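Long-range contacts in putative peptidyl-arginine deiminase (Chlorobium tepidum, PDB 1XKN), which probably hydrolyses the guanidinium group of agmatine or of arginine side chains, releasing ammonia: residues T171-L176 with L205-A210; L297-R302 with L334-C339; V154-A159 with D215-D220. One frame throughout, in Å; residues are numbered along the deposited sequence.

Contact 1: T171-L176 with L205-A210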
loop_
_atom_site.group_PDB
_atom_site.type_symbol
_atom_site.label_atom_id
_atom_site.label_comp_id
_atom_site.label_asym_id
_atom_site.label_seq_id
_atom_site.Cartn_x
_atom_site.Cartn_y
_atom_site.Cartn_z
ATOM N N THR A 171 -3.069 10.634 7.704
ATOM C CA THR A 171 -3.480 11.995 7.371
ATOM C C THR A 171 -4.835 12.314 7.969
ATOM O O THR A 171 -5.710 11.450 8.073
ATOM C CB THR A 171 -3.580 12.235 5.846
ATOM O OG1 THR A 171 -4.642 11.441 5.306
ATOM C CG2 THR A 171 -2.274 11.881 5.160
ATOM N N THR A 172 -5.003 13.568 8.362
ATOM C CA THR A 172 -6.261 14.024 8.925
ATOM C C THR A 172 -7.298 14.021 7.807
ATOM O O THR A 172 -8.456 13.668 8.017
ATOM C CB THR A 172 -6.111 15.445 9.498
ATOM O OG1 THR A 172 -5.231 15.404 10.629
ATOM C CG2 THR A 172 -7.459 16.001 9.929
ATOM N N ALA A 173 -6.863 14.397 6.609
ATOM C CA ALA A 173 -7.751 14.446 5.457
ATOM C C ALA A 173 -8.498 13.137 5.234
ATOM O O ALA A 173 -9.676 13.143 4.878
ATOM C CB ALA A 173 -6.963 14.813 4.203
ATOM N N CYS A 174 -7.826 12.010 5.444
ATOM C CA CYS A 174 -8.475 10.726 5.228
ATOM C C CYS A 174 -9.115 10.123 6.475
ATOM O O CYS A 174 -10.329 9.930 6.517
ATOM C CB CYS A 174 -7.478 9.730 4.627
ATOM S SG CYS A 174 -8.179 8.107 4.248
ATOM N N LEU A 175 -8.304 9.834 7.490
ATOM C CA LEU A 175 -8.824 9.218 8.703
ATOM C C LEU A 175 -9.822 10.042 9.507
ATOM O O LEU A 175 -10.497 9.504 10.381
ATOM C CB LEU A 175 -7.676 8.748 9.606
ATOM C CG LEU A 175 -7.383 7.246 9.496
ATOM C CD1 LEU A 175 -6.976 6.903 8.069
ATOM C CD2 LEU A 175 -6.288 6.845 10.471
ATOM N N LEU A 176 -9.925 11.337 9.234
ATOM C CA LEU A 176 -10.903 12.135 9.956
ATOM C C LEU A 176 -12.039 12.573 9.034
ATOM O O LEU A 176 -12.898 13.356 9.429
ATOM C CB LEU A 176 -10.252 13.352 10.631
ATOM C CG LEU A 176 -9.349 13.022 11.831
ATOM C CD1 LEU A 176 -8.963 14.307 12.553
ATOM C CD2 LEU A 176 -10.087 12.092 12.793
ATOM N N LEU A 205 -0.578 13.832 9.613
ATOM C CA LEU A 205 -0.204 14.808 8.595
ATOM C C LEU A 205 -1.503 15.475 8.152
ATOM O O LEU A 205 -2.580 15.115 8.634
ATOM C CB LEU A 205 0.476 14.129 7.406
ATOM C CG LEU A 205 1.827 13.475 7.718
ATOM C CD1 LEU A 205 2.377 12.816 6.457
ATOM C CD2 LEU A 205 2.797 14.531 8.233
ATOM N N GLY A 206 -1.412 16.426 7.229
ATOM C CA GLY A 206 -2.602 17.138 6.798
ATOM C C GLY A 206 -3.338 16.670 5.559
ATOM O O GLY A 206 -3.952 15.601 5.544
ATOM N N ASP A 207 -3.295 17.498 4.519
ATOM C CA ASP A 207 -3.967 17.201 3.259
ATOM C C ASP A 207 -3.095 16.356 2.340
ATOM O O ASP A 207 -1.884 16.255 2.535
ATOM C CB ASP A 207 -4.333 18.505 2.545
ATOM C CG ASP A 207 -5.428 19.277 3.259
ATOM O OD1 ASP A 207 -5.577 20.483 2.981
ATOM O OD2 ASP A 207 -6.146 18.675 4.085
ATOM N N GLY A 208 -3.728 15.756 1.338
ATOM C CA GLY A 208 -3.013 14.931 0.380
ATOM C C GLY A 208 -2.758 15.675 -0.919
ATOM O O GLY A 208 -2.758 16.908 -0.937
ATOM N N ILE A 209 -2.556 14.933 -2.007
ATOM C CA ILE A 209 -2.277 15.541 -3.310
ATOM C C ILE A 209 -3.506 15.700 -4.201
ATOM O O ILE A 209 -4.584 15.188 -3.901
ATOM C CB ILE A 209 -1.212 14.738 -4.093
ATOM C CG1 ILE A 209 -1.755 13.350 -4.452
ATOM C CG2 ILE A 209 0.058 14.621 -3.256
ATOM C CD1 ILE A 209 -0.802 12.509 -5.297
ATOM N N ALA A 210 -3.323 16.411 -5.308
ATOM C CA ALA A 210 -4.401 16.671 -6.255
ATOM C C ALA A 210 -4.816 15.456 -7.078
ATOM O O ALA A 210 -4.005 14.572 -7.365
ATOM C CB ALA A 210 -4.001 17.810 -7.191
#

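Contact 2: L297-R302 with L334-C339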
loop_
_atom_site.group_PDB
_atom_site.type_symbol
_atom_site.label_atom_id
_atom_site.label_comp_id
_atom_site.label_asym_id
_atom_site.label_seq_id
_atom_site.Cartn_x
_atom_site.Cartn_y
_atom_site.Cartn_z
ATOM N N LEU A 297 9.740 -1.402 -6.041
ATOM C CA LEU A 297 9.081 -1.075 -7.295
ATOM C C LEU A 297 8.486 0.319 -7.218
ATOM O O LEU A 297 7.611 0.592 -6.401
ATOM C CB LEU A 297 8.001 -2.119 -7.591
ATOM C CG LEU A 297 8.527 -3.564 -7.563
ATOM C CD1 LEU A 297 7.381 -4.534 -7.796
ATOM C CD2 LEU A 297 9.607 -3.746 -8.618
ATOM N N VAL A 298 8.973 1.198 -8.085
ATOM C CA VAL A 298 8.535 2.583 -8.103
ATOM C C VAL A 298 7.738 2.928 -9.351
ATOM O O VAL A 298 8.142 2.605 -10.468
ATOM C CB VAL A 298 9.753 3.521 -8.036
ATOM C CG1 VAL A 298 9.301 4.965 -7.921
ATOM C CG2 VAL A 298 10.631 3.127 -6.864
ATOM N N PRO A 299 6.580 3.581 -9.178
ATOM C CA PRO A 299 5.795 3.935 -10.361
ATOM C C PRO A 299 6.486 5.083 -11.096
ATOM O O PRO A 299 6.984 6.015 -10.462
ATOM C CB PRO A 299 4.448 4.347 -9.768
ATOM C CG PRO A 299 4.832 4.943 -8.445
ATOM C CD PRO A 299 5.890 3.983 -7.937
ATOM N N THR A 300 6.548 5.008 -12.423
ATOM C CA THR A 300 7.170 6.074 -13.198
ATOM C C THR A 300 6.157 6.676 -14.160
ATOM O O THR A 300 5.195 6.013 -14.565
ATOM C CB THR A 300 8.423 5.598 -13.967
ATOM O OG1 THR A 300 8.092 4.497 -14.817
ATOM C CG2 THR A 300 9.515 5.184 -12.985
ATOM N N TYR A 301 6.376 7.937 -14.521
ATOM C CA TYR A 301 5.444 8.652 -15.380
ATOM C C TYR A 301 6.038 9.368 -16.582
ATOM O O TYR A 301 5.703 10.520 -16.862
ATOM C CB TYR A 301 4.651 9.626 -14.511
ATOM C CG TYR A 301 3.828 8.887 -13.487
ATOM C CD1 TYR A 301 2.636 8.276 -13.853
ATOM C CD2 TYR A 301 4.286 8.715 -12.180
ATOM C CE1 TYR A 301 1.916 7.507 -12.958
ATOM C CE2 TYR A 301 3.571 7.940 -11.264
ATOM C CZ TYR A 301 2.385 7.337 -11.668
ATOM O OH TYR A 301 1.671 6.549 -10.804
ATOM N N ARG A 302 6.916 8.667 -17.291
ATOM C CA ARG A 302 7.550 9.186 -18.495
ATOM C C ARG A 302 8.037 10.631 -18.412
ATOM O O ARG A 302 7.644 11.475 -19.220
ATOM C CB ARG A 302 6.586 9.037 -19.680
ATOM C CG ARG A 302 6.107 7.607 -19.883
ATOM C CD ARG A 302 5.044 7.483 -20.967
ATOM N NE ARG A 302 4.482 6.133 -20.985
ATOM C CZ ARG A 302 3.435 5.756 -21.712
ATOM N NH1 ARG A 302 2.818 6.626 -22.503
ATOM N NH2 ARG A 302 2.998 4.506 -21.641
ATOM N N LEU A 334 -6.469 5.821 -10.583
ATOM C CA LEU A 334 -6.310 6.694 -9.422
ATOM C C LEU A 334 -5.483 6.096 -8.281
ATOM O O LEU A 334 -5.582 6.521 -7.127
ATOM C CB LEU A 334 -7.684 7.154 -8.914
ATOM C CG LEU A 334 -8.622 7.682 -10.009
ATOM C CD1 LEU A 334 -9.945 8.094 -9.384
ATOM C CD2 LEU A 334 -7.985 8.867 -10.733
ATOM N N GLY A 335 -4.658 5.115 -8.629
ATOM C CA GLY A 335 -3.785 4.455 -7.673
ATOM C C GLY A 335 -2.661 3.807 -8.463
ATOM O O GLY A 335 -2.815 3.585 -9.666
ATOM N N ALA A 336 -1.540 3.506 -7.810
ATOM C CA ALA A 336 -0.407 2.888 -8.496
ATOM C C ALA A 336 0.120 1.621 -7.808
ATOM O O ALA A 336 -0.648 0.879 -7.196
ATOM C CB ALA A 336 0.718 3.912 -8.666
ATOM N N ILE A 337 1.428 1.382 -7.901
ATOM C CA ILE A 337 2.032 0.176 -7.331
ATOM C C ILE A 337 1.697 -0.125 -5.871
ATOM O O ILE A 337 1.295 -1.243 -5.549
ATOM C CB ILE A 337 3.573 0.190 -7.485
ATOM C CG1 ILE A 337 3.948 0.477 -8.942
ATOM C CG2 ILE A 337 4.154 -1.164 -7.066
ATOM C CD1 ILE A 337 3.396 -0.528 -9.942
ATOM N N HIS A 338 1.862 0.847 -4.981
ATOM C CA HIS A 338 1.559 0.585 -3.576
ATOM C C HIS A 338 0.086 0.254 -3.374
ATOM O O HIS A 338 -0.264 -0.601 -2.557
ATOM C CB HIS A 338 1.940 1.778 -2.692
ATOM C CG HIS A 338 2.038 1.431 -1.239
ATOM N ND1 HIS A 338 1.156 1.909 -0.291
ATOM C CD2 HIS A 338 2.893 0.616 -0.579
ATOM C CE1 HIS A 338 1.466 1.401 0.889
ATOM N NE2 HIS A 338 2.514 0.613 0.741
ATOM N N CYS A 339 -0.778 0.921 -4.133
ATOM C CA CYS A 339 -2.217 0.711 -4.027
ATOM C C CYS A 339 -2.688 -0.673 -4.459
ATOM O O CYS A 339 -3.683 -1.175 -3.946
ATOM C CB CYS A 339 -2.963 1.763 -4.852
ATOM S SG CYS A 339 -2.789 3.455 -4.264
#

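Contact 3: V154-A159 with D215-D220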
loop_
_atom_site.group_PDB
_atom_site.type_symbol
_atom_site.label_atom_id
_atom_site.label_comp_id
_atom_site.label_asym_id
_atom_site.label_seq_id
_atom_site.Cartn_x
_atom_site.Cartn_y
_atom_site.Cartn_z
ATOM N N VAL A 154 -13.758 1.210 9.506
ATOM C CA VAL A 154 -13.280 1.369 8.139
ATOM C C VAL A 154 -11.845 1.881 8.158
ATOM O O VAL A 154 -11.535 2.867 8.829
ATOM C CB VAL A 154 -14.156 2.373 7.349
ATOM C CG1 VAL A 154 -13.543 2.647 5.974
ATOM C CG2 VAL A 154 -15.566 1.820 7.195
ATOM N N LEU A 155 -10.971 1.195 7.430
ATOM C CA LEU A 155 -9.569 1.584 7.344
ATOM C C LEU A 155 -8.939 0.958 6.112
ATOM O O LEU A 155 -9.089 -0.241 5.870
ATOM C CB LEU A 155 -8.793 1.129 8.586
ATOM C CG LEU A 155 -7.332 1.590 8.627
ATOM C CD1 LEU A 155 -7.294 3.099 8.843
ATOM C CD2 LEU A 155 -6.577 0.877 9.744
ATOM N N GLU A 156 -8.248 1.779 5.329
ATOM C CA GLU A 156 -7.563 1.299 4.137
ATOM C C GLU A 156 -6.078 1.231 4.462
ATOM O O GLU A 156 -5.544 2.111 5.137
ATOM C CB GLU A 156 -7.766 2.252 2.957
ATOM C CG GLU A 156 -9.203 2.394 2.496
ATOM C CD GLU A 156 -9.817 3.712 2.907
ATOM O OE1 GLU A 156 -11.011 3.721 3.274
ATOM O OE2 GLU A 156 -9.112 4.745 2.844
ATOM N N GLY A 157 -5.410 0.194 3.975
ATOM C CA GLY A 157 -3.989 0.058 4.231
ATOM C C GLY A 157 -3.184 1.218 3.672
ATOM O O GLY A 157 -2.132 1.567 4.208
ATOM N N GLY A 158 -3.676 1.820 2.594
ATOM C CA GLY A 158 -2.968 2.929 1.981
ATOM C C GLY A 158 -3.082 4.227 2.762
ATOM O O GLY A 158 -2.394 5.205 2.453
ATOM N N ALA A 159 -3.942 4.236 3.775
ATOM C CA ALA A 159 -4.148 5.425 4.595
ATOM C C ALA A 159 -3.237 5.471 5.816
ATOM O O ALA A 159 -3.213 6.464 6.548
ATOM C CB ALA A 159 -5.607 5.505 5.033
ATOM N N ASP A 215 -9.273 10.793 -0.723
ATOM C CA ASP A 215 -9.400 11.849 0.278
ATOM C C ASP A 215 -8.125 12.036 1.091
ATOM O O ASP A 215 -8.169 12.242 2.308
ATOM C CB ASP A 215 -10.575 11.571 1.215
ATOM C CG ASP A 215 -11.894 11.506 0.479
ATOM O OD1 ASP A 215 -12.244 12.496 -0.204
ATOM O OD2 ASP A 215 -12.581 10.469 0.579
ATOM N N GLY A 216 -6.984 11.938 0.413
ATOM C CA GLY A 216 -5.707 12.161 1.071
ATOM C C GLY A 216 -4.891 10.996 1.604
ATOM O O GLY A 216 -4.268 11.127 2.653
ATOM N N HIS A 217 -4.861 9.868 0.901
ATOM C CA HIS A 217 -4.063 8.740 1.382
ATOM C C HIS A 217 -2.614 9.139 1.598
ATOM O O HIS A 217 -1.997 9.781 0.747
ATOM C CB HIS A 217 -4.104 7.576 0.399
ATOM C CG HIS A 217 -5.173 6.576 0.701
ATOM N ND1 HIS A 217 -5.307 5.400 -0.002
ATOM C CD2 HIS A 217 -6.159 6.579 1.628
ATOM C CE1 HIS A 217 -6.332 4.718 0.480
ATOM N NE2 HIS A 217 -6.866 5.412 1.469
ATOM N N VAL A 218 -2.070 8.731 2.736
ATOM C CA VAL A 218 -0.696 9.051 3.070
ATOM C C VAL A 218 0.263 8.378 2.093
ATOM O O VAL A 218 1.316 8.935 1.776
ATOM C CB VAL A 218 -0.364 8.608 4.521
ATOM C CG1 VAL A 218 -0.298 7.089 4.621
ATOM C CG2 VAL A 218 0.939 9.245 4.975
ATOM N N ASP A 219 -0.107 7.205 1.582
ATOM C CA ASP A 219 0.791 6.497 0.672
ATOM C C ASP A 219 0.968 7.137 -0.709
ATOM O O ASP A 219 1.559 6.540 -1.608
ATOM C CB ASP A 219 0.408 5.006 0.562
ATOM C CG ASP A 219 -0.758 4.737 -0.374
ATOM O OD1 ASP A 219 -1.470 5.682 -0.759
ATOM O OD2 ASP A 219 -0.960 3.547 -0.726
ATOM N N ASP A 220 0.460 8.354 -0.882
ATOM C CA ASP A 220 0.657 9.072 -2.139
ATOM C C ASP A 220 1.522 10.280 -1.795
ATOM O O ASP A 220 1.763 11.144 -2.638
ATOM C CB ASP A 220 -0.670 9.563 -2.739
ATOM C CG ASP A 220 -1.375 8.502 -3.565
ATOM O OD1 ASP A 220 -0.689 7.628 -4.131
ATOM O OD2 ASP A 220 -2.619 8.560 -3.667
HETATM O O HOH W 1 -4.029 8.624 4.930
#

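Contact 1: T171-L176 with L205-A210
Thr172 and Leu205 meet backbone to backbone at the end of a beta-alpha-beta crossover, where the parallel strands 167-171 and 201-205, joined through helix 186-197, finish side by side. The case illustrates how the N-H groups at a helix start can find acceptors at a neighbouring strand end. Thr172 N donates to Leu205 O over 2.9 Å. The same oxygen receives a CA-H...O contact from Thr171 CA at 3.5 Å, and the hydroxyl of Thr172, held beside its own backbone N, lies near it as a weak and unsettled partner. One residue on, Ala173 N reaches Gly206 O in a weak bond of 3.3 Å. Two consecutive carbonyls thus take the first N-H groups of helix 172-175, which have no helical acceptor of their own. Gly206 O is hemmed in further by carbon, since Thr171 CB and Ala173 CB both touch it. Beyond that oxygen, the methyl of Ala173 packs on Asp207, with CB 3.9 Å from Asp207 CA.

Around this shell, Leu205 packs on Leu252 and Leu253 of helix 243-253, whose Asn249 accepts from Gly206 N. Immediately before helix 172-175, Thr171 serves as its N-cap. Its hydroxyl sits between the backbone N and the carbonyl carbon (chi1 66°), which turns it back over the first turn. There Thr171 OG1, itself hydrogen-bonded to Gly216 O, accepts from Cys174 N at 3.2 Å.

Contact 2: L297-R302 with L334-C339
Pro299 lies on the extended backbone of strand 295-300, which passes Ile337 with the CA atoms of the two residues 6.1 Å apart, their nearest approach. From this spacing the side chains build a largely apolar contact, a compact example of how a strand and an irregular loop can be joined by van der Waals packing. Ile337 spreads its two branches over neighbouring residues on one side of the strand. CG2, anti to its backbone N, comes against Leu297 and stands 4.0 Å from Leu297 CB, with the carbonyl oxygen of Leu297 slightly nearer, at 3.9 Å from Ile337 CG2. CG1, held beside the backbone N (chi1 -51°), goes to the proline instead and lies 4.0 Å from Pro299 CB, the two side chains crossing obliquely.

Strand 295-300 is the middle one of a small three-stranded sheet, bonded to 290-291 on one flank and to 321-326 on the other, in what is probably one blade of the alpha/beta propeller known from this family. The loop 334-339 leads into strand 342-345 of another sheet, so the packing joins the two. Along the strand the direction of the side chains alternates: Leu297 and Pro299 point to the loop, while Val298 turns to Leu313 of helix 305-316. Leu43 of helix 36-50 touches both Leu297 and Ile337 and so extends the cluster to that helix.

At the other end the methyl of Ala336 meets both the proline and a phenol: Ala336 CB is 3.9 Å from Pro299 CB and 3.5 Å from Tyr301 OH. The tyrosine stretches its ring from beyond the strand, and only the hydroxyl end touches the loop.

Contact 3: V154-A159 with D215-D220
Glu156 reaches His217 through a side chain that starts beside its own backbone N and then bends sharply at chi2 (106°), which carries the carboxylate round to the edge of the imidazole. Two short 3-10 turns, 157-159 and 218-220, are brought together here near the centre of the chain, the region where deiminases of this propeller-shaped superfamily keep their active site. The contact is a worked example of a His-carboxylate pair with the imidazole packed on backbone. His217 NE2 donates to Glu156 OE2 at 2.7 Å in a nearly straight bond (174°), with the oxygen in the ring plane and met on its anti side. Carboxylate and ring planes are turned 31° against each other, and Arg180 holds the other oxygen, OE1, in a salt bridge.

One face of the imidazole is covered by the peptide linking Gly158 to Ala159. Gly158 C lies 3.7 Å above the ring plane, over its centre, and Gly158 CA adds a CH-pi contact. Over the same face, toward its CD2 corner, Ala159 CB lies 3.6 Å from His217 CD2. With no side chain, Gly158 lets its CA come within 3.4 Å of Asp219 OD2 while its peptide lies on the ring.

The second turn is fixed from the first. Asp219 N donates to Gly158 O over 3.2 Å, while Asp219 OD2 has its main partner in His338 ND1. Val218 contributes a methyl, CG1, which packs against the carbonyl oxygen of Ala159. That oxygen is also tied to the opposing backbone through one bound water, which donates to Ala159 O at 2.8 Å and accepts from Val218 N at 2.9 Å.

How the contacts relate
Followed from the N terminus, the chain first enters contact 3 at 154-159 and then passes through strand 167-171 into contact 1, which closes at 205-210 after a helical crossover. Only afterwards does 215-220 return to complete contact 3, so contact 1 is nested inside the larger loop. The two touch directly: helix 172-175 packs against both segments of contact 3. Contact 2 comes later, in series, closing its loop between 297-302 and 334-339. Its second segment meets 215-220, whereas contacts 1 and 2 stay about 8 Å apart at their nearest atoms. Contact 3 therefore bridges the other two, linking the strand ends of contact 1 to the loop that precedes strand 342-345.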